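Long-range contact in UPF0201 protein MJ1564 (Methanocaldococcus jannaschii DSM 2661, PDB 2PZZ), which is of unknown function, belonging to an archaeal family that resembles RNA-binding proteins in structure but is thought unlikely to bind RNA: residues Leu64-Met75 with Ile116-Thr127. Sequence-based numbering, arbitrary orientation.
Sequences LDAARMVLEKGM and IMKIIKDIAPRT
R68 reaches across from helix 64-73 and slots its guanidinium between K121 and R126, a clear case of one long side chain filling the hollow at a helix end. The two helices run nearly antiparallel (164°), and where 116-123 ends, small A124 lets the backbones close in, its CA 5.1 Å from R68 CA and its CB packed on A67 CB. With CG anti to the backbone N (chi1 -179°) and a bend at chi2, R68 lays its CD against I120 CG2 and turns NH1 onto a lone pair of A124 O (3.0 Å). K121 CG sits over one guanidinium face; R126 stacks on the other, planes 21° apart. Beside this plug, I120 sets CG2 against L71 CB and CD1 against M75 SE, which also lies 3.6 Å from M117 CG, while L64 fits its two methyls against P125 and T127. Helix 52-60 and strand 79-84 pack alongside, touching L64 and L71 respectively. With an alanine here in place of R68, A124 O would probably lose this donor, R126 its stacking partner and E72 its salt bridge to NE. E72 OE2, salt-bridged and hydrogen-bonded to R68 NE at 2.6 Å and in a long, charge-only salt bridge to R126 NH2 (3.7 Å), probably offsets the two like charges, letting the guanidinium groups lie stacked.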
ATOM      1  N   LEU A  64      12.692 -17.922  10.335  1.00 37.75           N
ATOM      2  CA  LEU A  64      14.115 -17.611  10.391  1.00 39.01           C
ATOM      3  C   LEU A  64      14.817 -17.855   9.052  1.00 40.09           C
ATOM      4  O   LEU A  64      15.674 -17.072   8.631  1.00 38.60           O
ATOM      5  CB  LEU A  64      14.780 -18.466  11.468  1.00 36.17           C
ATOM      6  CG  LEU A  64      14.427 -18.114  12.914  1.00 34.78           C
ATOM      7  CD1 LEU A  64      15.132 -19.067  13.862  1.00 35.55           C
ATOM      8  CD2 LEU A  64      14.854 -16.691  13.204  1.00 33.98           C
ATOM      9  N   ASP A  65      14.445 -18.946   8.391  1.00 40.81           N
ATOM     10  CA  ASP A  65      15.051 -19.317   7.120  1.00 43.44           C
ATOM     11  C   ASP A  65      14.840 -18.256   6.061  1.00 43.93           C
ATOM     12  O   ASP A  65      15.738 -17.984   5.261  1.00 43.88           O
ATOM     13  CB  ASP A  65      14.481 -20.653   6.643  1.00 46.66           C
ATOM     14  CG  ASP A  65      13.022 -20.837   7.035  1.00 52.84           C
ATOM     15  OD1 ASP A  65      12.725 -20.848   8.256  1.00 56.64           O
ATOM     16  OD2 ASP A  65      12.173 -20.968   6.128  1.00 53.90           O
ATOM     17  N   ALA A  66      13.653 -17.657   6.057  1.00 41.31           N
ATOM     18  CA  ALA A  66      13.336 -16.627   5.083  1.00 41.54           C
ATOM     19  C   ALA A  66      14.093 -15.346   5.425  1.00 40.99           C
ATOM     20  O   ALA A  66      14.679 -14.711   4.555  1.00 42.10           O
ATOM     21  CB  ALA A  66      11.831 -16.363   5.064  1.00 40.02           C
ATOM     22  N   ALA A  67      14.072 -14.974   6.699  1.00 39.29           N
ATOM     23  CA  ALA A  67      14.747 -13.765   7.146  1.00 39.52           C
ATOM     24  C   ALA A  67      16.241 -13.811   6.833  1.00 39.08           C
ATOM     25  O   ALA A  67      16.800 -12.836   6.344  1.00 40.15           O
ATOM     26  CB  ALA A  67      14.523 -13.561   8.641  1.00 38.03           C
ATOM     27  N   ARG A  68      16.875 -14.948   7.099  1.00 39.08           N
ATOM     28  CA  ARG A  68      18.304 -15.093   6.837  1.00 40.60           C
ATOM     29  C   ARG A  68      18.626 -14.840   5.369  1.00 41.76           C
ATOM     30  O   ARG A  68      19.574 -14.134   5.042  1.00 41.37           O
ATOM     31  CB  ARG A  68      18.769 -16.494   7.235  1.00 40.30           C
ATOM     32  CG  ARG A  68      20.261 -16.751   7.018  1.00 40.85           C
ATOM     33  CD  ARG A  68      21.160 -15.665   7.643  1.00 37.86           C
ATOM     34  NE  ARG A  68      22.539 -16.131   7.645  1.00 36.75           N
ATOM     35  CZ  ARG A  68      23.034 -16.964   8.552  1.00 38.38           C
ATOM     36  NH1 ARG A  68      22.265 -17.395   9.545  1.00 36.44           N
ATOM     37  NH2 ARG A  68      24.268 -17.427   8.423  1.00 40.44           N
HETATM   38  N   MSE A  69      17.816 -15.412   4.483  1.00 44.96           N
HETATM   39  CA  MSE A  69      18.028 -15.245   3.059  1.00 45.12           C
HETATM   40  C   MSE A  69      17.855 -13.782   2.661  1.00 43.22           C
HETATM   41  O   MSE A  69      18.671 -13.234   1.917  1.00 42.47           O
HETATM   42  CB  MSE A  69      17.045 -16.110   2.268  1.00 52.40           C
HETATM   43  CG  MSE A  69      17.308 -16.116   0.767  1.00 60.72           C
HETATM   44 SE   MSE A  69      15.809 -16.767  -0.277  1.00 76.04          SE
HETATM   45  CE  MSE A  69      15.022 -15.036  -0.665  1.00 67.08           C
ATOM     46  N   VAL A  70      16.794 -13.145   3.153  1.00 39.69           N
ATOM     47  CA  VAL A  70      16.548 -11.746   2.815  1.00 37.87           C
ATOM     48  C   VAL A  70      17.641 -10.805   3.334  1.00 37.36           C
ATOM     49  O   VAL A  70      18.061  -9.883   2.638  1.00 35.07           O
ATOM     50  CB  VAL A  70      15.177 -11.277   3.351  1.00 38.15           C
ATOM     51  CG1 VAL A  70      15.001  -9.786   3.106  1.00 35.68           C
ATOM     52  CG2 VAL A  70      14.045 -12.065   2.658  1.00 38.63           C
ATOM     53  N   LEU A  71      18.102 -11.039   4.557  1.00 37.45           N
ATOM     54  CA  LEU A  71      19.148 -10.201   5.135  1.00 37.35           C
ATOM     55  C   LEU A  71      20.482 -10.342   4.392  1.00 35.90           C
ATOM     56  O   LEU A  71      21.182  -9.353   4.177  1.00 33.34           O
ATOM     57  CB  LEU A  71      19.328 -10.530   6.621  1.00 39.70           C
ATOM     58  CG  LEU A  71      18.058 -10.315   7.456  1.00 44.07           C
ATOM     59  CD1 LEU A  71      18.329 -10.570   8.939  1.00 42.77           C
ATOM     60  CD2 LEU A  71      17.559  -8.895   7.242  1.00 43.23           C
ATOM     61  N   GLU A  72      20.844 -11.558   4.000  1.00 35.76           N
ATOM     62  CA  GLU A  72      22.103 -11.734   3.284  1.00 39.19           C
ATOM     63  C   GLU A  72      22.021 -11.110   1.903  1.00 41.43           C
ATOM     64  O   GLU A  72      22.978 -10.491   1.432  1.00 42.60           O
ATOM     65  CB  GLU A  72      22.458 -13.209   3.172  1.00 39.46           C
ATOM     66  CG  GLU A  72      22.859 -13.820   4.483  1.00 42.11           C
ATOM     67  CD  GLU A  72      23.410 -15.206   4.303  1.00 45.60           C
ATOM     68  OE1 GLU A  72      23.645 -15.588   3.135  1.00 47.15           O
ATOM     69  OE2 GLU A  72      23.615 -15.911   5.316  1.00 45.47           O
ATOM     70  N   LYS A  73      20.861 -11.250   1.264  1.00 40.75           N
ATOM     71  CA  LYS A  73      20.638 -10.687  -0.062  1.00 40.50           C
ATOM     72  C   LYS A  73      20.751  -9.162  -0.095  1.00 39.17           C
ATOM     73  O   LYS A  73      21.160  -8.592  -1.108  1.00 38.35           O
ATOM     74  CB  LYS A  73      19.257 -11.108  -0.568  1.00 43.59           C
ATOM     75  CG  LYS A  73      18.859 -10.537  -1.917  1.00 46.26           C
ATOM     76  CD  LYS A  73      17.578 -11.211  -2.421  1.00 51.35           C
ATOM     77  CE  LYS A  73      17.748 -12.733  -2.464  1.00 53.75           C
ATOM     78  NZ  LYS A  73      16.526 -13.463  -2.926  1.00 57.44           N
ATOM     79  N   GLY A  74      20.378  -8.502   1.002  1.00 36.43           N
ATOM     80  CA  GLY A  74      20.453  -7.049   1.050  1.00 34.16           C
ATOM     81  C   GLY A  74      21.721  -6.569   1.741  1.00 34.09           C
ATOM     82  O   GLY A  74      21.912  -5.380   1.981  1.00 32.75           O
HETATM   83  N   MSE A  75      22.599  -7.511   2.045  1.00 35.61           N
HETATM   84  CA  MSE A  75      23.850  -7.217   2.730  1.00 40.41           C
HETATM   85  C   MSE A  75      24.950  -6.514   1.928  1.00 40.45           C
HETATM   86  O   MSE A  75      25.181  -6.800   0.755  1.00 39.36           O
HETATM   87  CB  MSE A  75      24.418  -8.513   3.299  1.00 42.56           C
HETATM   88  CG  MSE A  75      25.759  -8.358   4.008  1.00 48.97           C
HETATM   89 SE   MSE A  75      26.235  -9.959   5.004  1.00 57.72          SE
HETATM   90  CE  MSE A  75      26.570 -11.171   3.527  1.00 54.63           C
ATOM     91  N   ILE A 116      28.774  -7.027  10.453  1.00 44.14           N
ATOM     92  CA  ILE A 116      27.418  -7.118   9.918  1.00 43.99           C
ATOM     93  C   ILE A 116      26.910  -8.557   9.759  1.00 45.39           C
ATOM     94  O   ILE A 116      25.731  -8.823   9.982  1.00 43.82           O
ATOM     95  CB  ILE A 116      27.301  -6.347   8.568  1.00 44.40           C
ATOM     96  CG1 ILE A 116      25.882  -5.787   8.413  1.00 46.26           C
ATOM     97  CG2 ILE A 116      27.677  -7.252   7.387  1.00 43.49           C
ATOM     98  CD1 ILE A 116      24.825  -6.810   8.178  1.00 47.73           C
HETATM   99  N   MSE A 117      27.797  -9.484   9.403  1.00 46.11           N
HETATM  100  CA  MSE A 117      27.392 -10.877   9.241  1.00 48.07           C
HETATM  101  C   MSE A 117      27.048 -11.514  10.579  1.00 46.54           C
HETATM  102  O   MSE A 117      26.206 -12.407  10.639  1.00 46.78           O
HETATM  103  CB  MSE A 117      28.490 -11.699   8.555  1.00 52.62           C
HETATM  104  CG  MSE A 117      28.105 -12.213   7.169  1.00 60.80           C
HETATM  105 SE   MSE A 117      26.541 -13.383   7.156  1.00 68.57          SE
HETATM  106  CE  MSE A 117      27.444 -15.091   7.175  1.00 66.34           C
ATOM    107  N   LYS A 118      27.701 -11.066  11.651  1.00 45.26           N
ATOM    108  CA  LYS A 118      27.416 -11.609  12.973  1.00 43.58           C
ATOM    109  C   LYS A 118      26.070 -11.089  13.441  1.00 41.85           C
ATOM    110  O   LYS A 118      25.345 -11.779  14.156  1.00 39.61           O
ATOM    111  CB  LYS A 118      28.505 -11.224  13.977  1.00 47.48           C
ATOM    112  CG  LYS A 118      29.720 -12.147  13.940  1.00 52.31           C
ATOM    113  CD  LYS A 118      30.696 -11.842  15.068  1.00 56.78           C
ATOM    114  CE  LYS A 118      31.861 -12.825  15.070  1.00 59.33           C
ATOM    115  NZ  LYS A 118      32.733 -12.653  16.269  1.00 63.40           N
ATOM    116  N   ILE A 119      25.744  -9.863  13.035  1.00 40.42           N
ATOM    117  CA  ILE A 119      24.469  -9.246  13.391  1.00 40.69           C
ATOM    118  C   ILE A 119      23.367 -10.108  12.781  1.00 41.31           C
ATOM    119  O   ILE A 119      22.371 -10.442  13.439  1.00 39.74           O
ATOM    120  CB  ILE A 119      24.348  -7.821  12.788  1.00 43.15           C
ATOM    121  CG1 ILE A 119      25.379  -6.885  13.427  1.00 43.84           C
ATOM    122  CG2 ILE A 119      22.925  -7.285  12.971  1.00 40.55           C
ATOM    123  CD1 ILE A 119      25.098  -6.574  14.859  1.00 42.37           C
ATOM    124  N   ILE A 120      23.570 -10.475  11.517  1.00 39.64           N
ATOM    125  CA  ILE A 120      22.600 -11.276  10.785  1.00 40.11           C
ATOM    126  C   ILE A 120      22.431 -12.683  11.335  1.00 40.14           C
ATOM    127  O   ILE A 120      21.312 -13.184  11.409  1.00 39.23           O
ATOM    128  CB  ILE A 120      22.967 -11.345   9.287  1.00 38.55           C
ATOM    129  CG1 ILE A 120      22.841  -9.949   8.669  1.00 38.08           C
ATOM    130  CG2 ILE A 120      22.049 -12.328   8.567  1.00 37.03           C
ATOM    131  CD1 ILE A 120      23.176  -9.889   7.188  1.00 39.25           C
ATOM    132  N   LYS A 121      23.534 -13.323  11.707  1.00 39.97           N
ATOM    133  CA  LYS A 121      23.471 -14.671  12.265  1.00 42.26           C
ATOM    134  C   LYS A 121      22.739 -14.622  13.599  1.00 41.82           C
ATOM    135  O   LYS A 121      22.011 -15.538  13.967  1.00 42.68           O
ATOM    136  CB  LYS A 121      24.886 -15.235  12.471  1.00 41.93           C
ATOM    137  CG  LYS A 121      25.556 -15.699  11.178  1.00 43.10           C
ATOM    138  CD  LYS A 121      27.015 -16.110  11.397  1.00 39.96           C
ATOM    139  CE  LYS A 121      27.639 -16.629  10.093  1.00 42.72           C
ATOM    140  NZ  LYS A 121      29.138 -16.754  10.125  1.00 42.09           N
ATOM    141  N   ASP A 122      22.946 -13.526  14.311  1.00 41.88           N
ATOM    142  CA  ASP A 122      22.338 -13.305  15.609  1.00 42.72           C
ATOM    143  C   ASP A 122      20.832 -13.062  15.484  1.00 42.23           C
ATOM    144  O   ASP A 122      20.046 -13.536  16.310  1.00 40.76           O
ATOM    145  CB  ASP A 122      23.019 -12.105  16.265  1.00 46.47           C
ATOM    146  CG  ASP A 122      22.525 -11.844  17.661  1.00 50.30           C
ATOM    147  OD1 ASP A 122      21.408 -11.316  17.807  1.00 53.08           O
ATOM    148  OD2 ASP A 122      23.258 -12.173  18.617  1.00 55.92           O
ATOM    149  N   ILE A 123      20.436 -12.328  14.445  1.00 39.62           N
ATOM    150  CA  ILE A 123      19.030 -12.019  14.220  1.00 38.56           C
ATOM    151  C   ILE A 123      18.264 -13.203  13.641  1.00 38.70           C
ATOM    152  O   ILE A 123      17.210 -13.581  14.162  1.00 37.50           O
ATOM    153  CB  ILE A 123      18.872 -10.812  13.272  1.00 38.71           C
ATOM    154  CG1 ILE A 123      19.429  -9.555  13.951  1.00 39.74           C
ATOM    155  CG2 ILE A 123      17.394 -10.600  12.915  1.00 36.15           C
ATOM    156  CD1 ILE A 123      19.367  -8.289  13.080  1.00 36.01           C
ATOM    157  N   ALA A 124      18.797 -13.775  12.565  1.00 37.49           N
ATOM    158  CA  ALA A 124      18.181 -14.907  11.888  1.00 37.58           C
ATOM    159  C   ALA A 124      19.184 -16.053  11.747  1.00 38.94           C
ATOM    160  O   ALA A 124      19.814 -16.221  10.699  1.00 38.02           O
ATOM    161  CB  ALA A 124      17.664 -14.476  10.506  1.00 35.91           C
ATOM    162  N   PRO A 125      19.343 -16.856  12.813  1.00 40.37           N
ATOM    163  CA  PRO A 125      20.257 -17.999  12.854  1.00 41.88           C
ATOM    164  C   PRO A 125      19.760 -19.149  11.987  1.00 44.19           C
ATOM    165  O   PRO A 125      18.546 -19.366  11.870  1.00 43.65           O
ATOM    166  CB  PRO A 125      20.249 -18.403  14.330  1.00 39.67           C
ATOM    167  CG  PRO A 125      19.767 -17.184  15.042  1.00 40.40           C
ATOM    168  CD  PRO A 125      18.721 -16.653  14.131  1.00 39.78           C
ATOM    169  N   ARG A 126      20.693 -19.892  11.399  1.00 45.85           N
ATOM    170  CA  ARG A 126      20.328 -21.041  10.585  1.00 50.02           C
ATOM    171  C   ARG A 126      19.581 -22.035  11.470  1.00 51.58           C
ATOM    172  O   ARG A 126      19.583 -21.900  12.697  1.00 51.20           O
ATOM    173  CB  ARG A 126      21.578 -21.716  10.013  1.00 52.89           C
ATOM    174  CG  ARG A 126      22.334 -20.857   9.020  1.00 54.77           C
ATOM    175  CD  ARG A 126      23.352 -21.665   8.239  1.00 58.98           C
ATOM    176  NE  ARG A 126      23.910 -20.891   7.129  1.00 62.02           N
ATOM    177  CZ  ARG A 126      23.179 -20.282   6.196  1.00 63.34           C
ATOM    178  NH1 ARG A 126      21.854 -20.350   6.227  1.00 63.72           N
ATOM    179  NH2 ARG A 126      23.775 -19.594   5.232  1.00 64.30           N
ATOM    180  N   THR A 127      18.930 -23.016  10.847  1.00 53.08           N
ATOM    181  CA  THR A 127      18.200 -24.041  11.594  1.00 56.71           C
ATOM    182  C   THR A 127      18.264 -25.396  10.894  1.00 58.77           C
ATOM    183  O   THR A 127      18.669 -25.500   9.731  1.00 59.13           O
ATOM    184  CB  THR A 127      16.698 -23.687  11.789  1.00 56.40           C
ATOM    185  OG1 THR A 127      16.030 -23.692  10.521  1.00 56.69           O
ATOM    186  CG2 THR A 127      16.543 -22.320  12.437  1.00 56.67           C
TER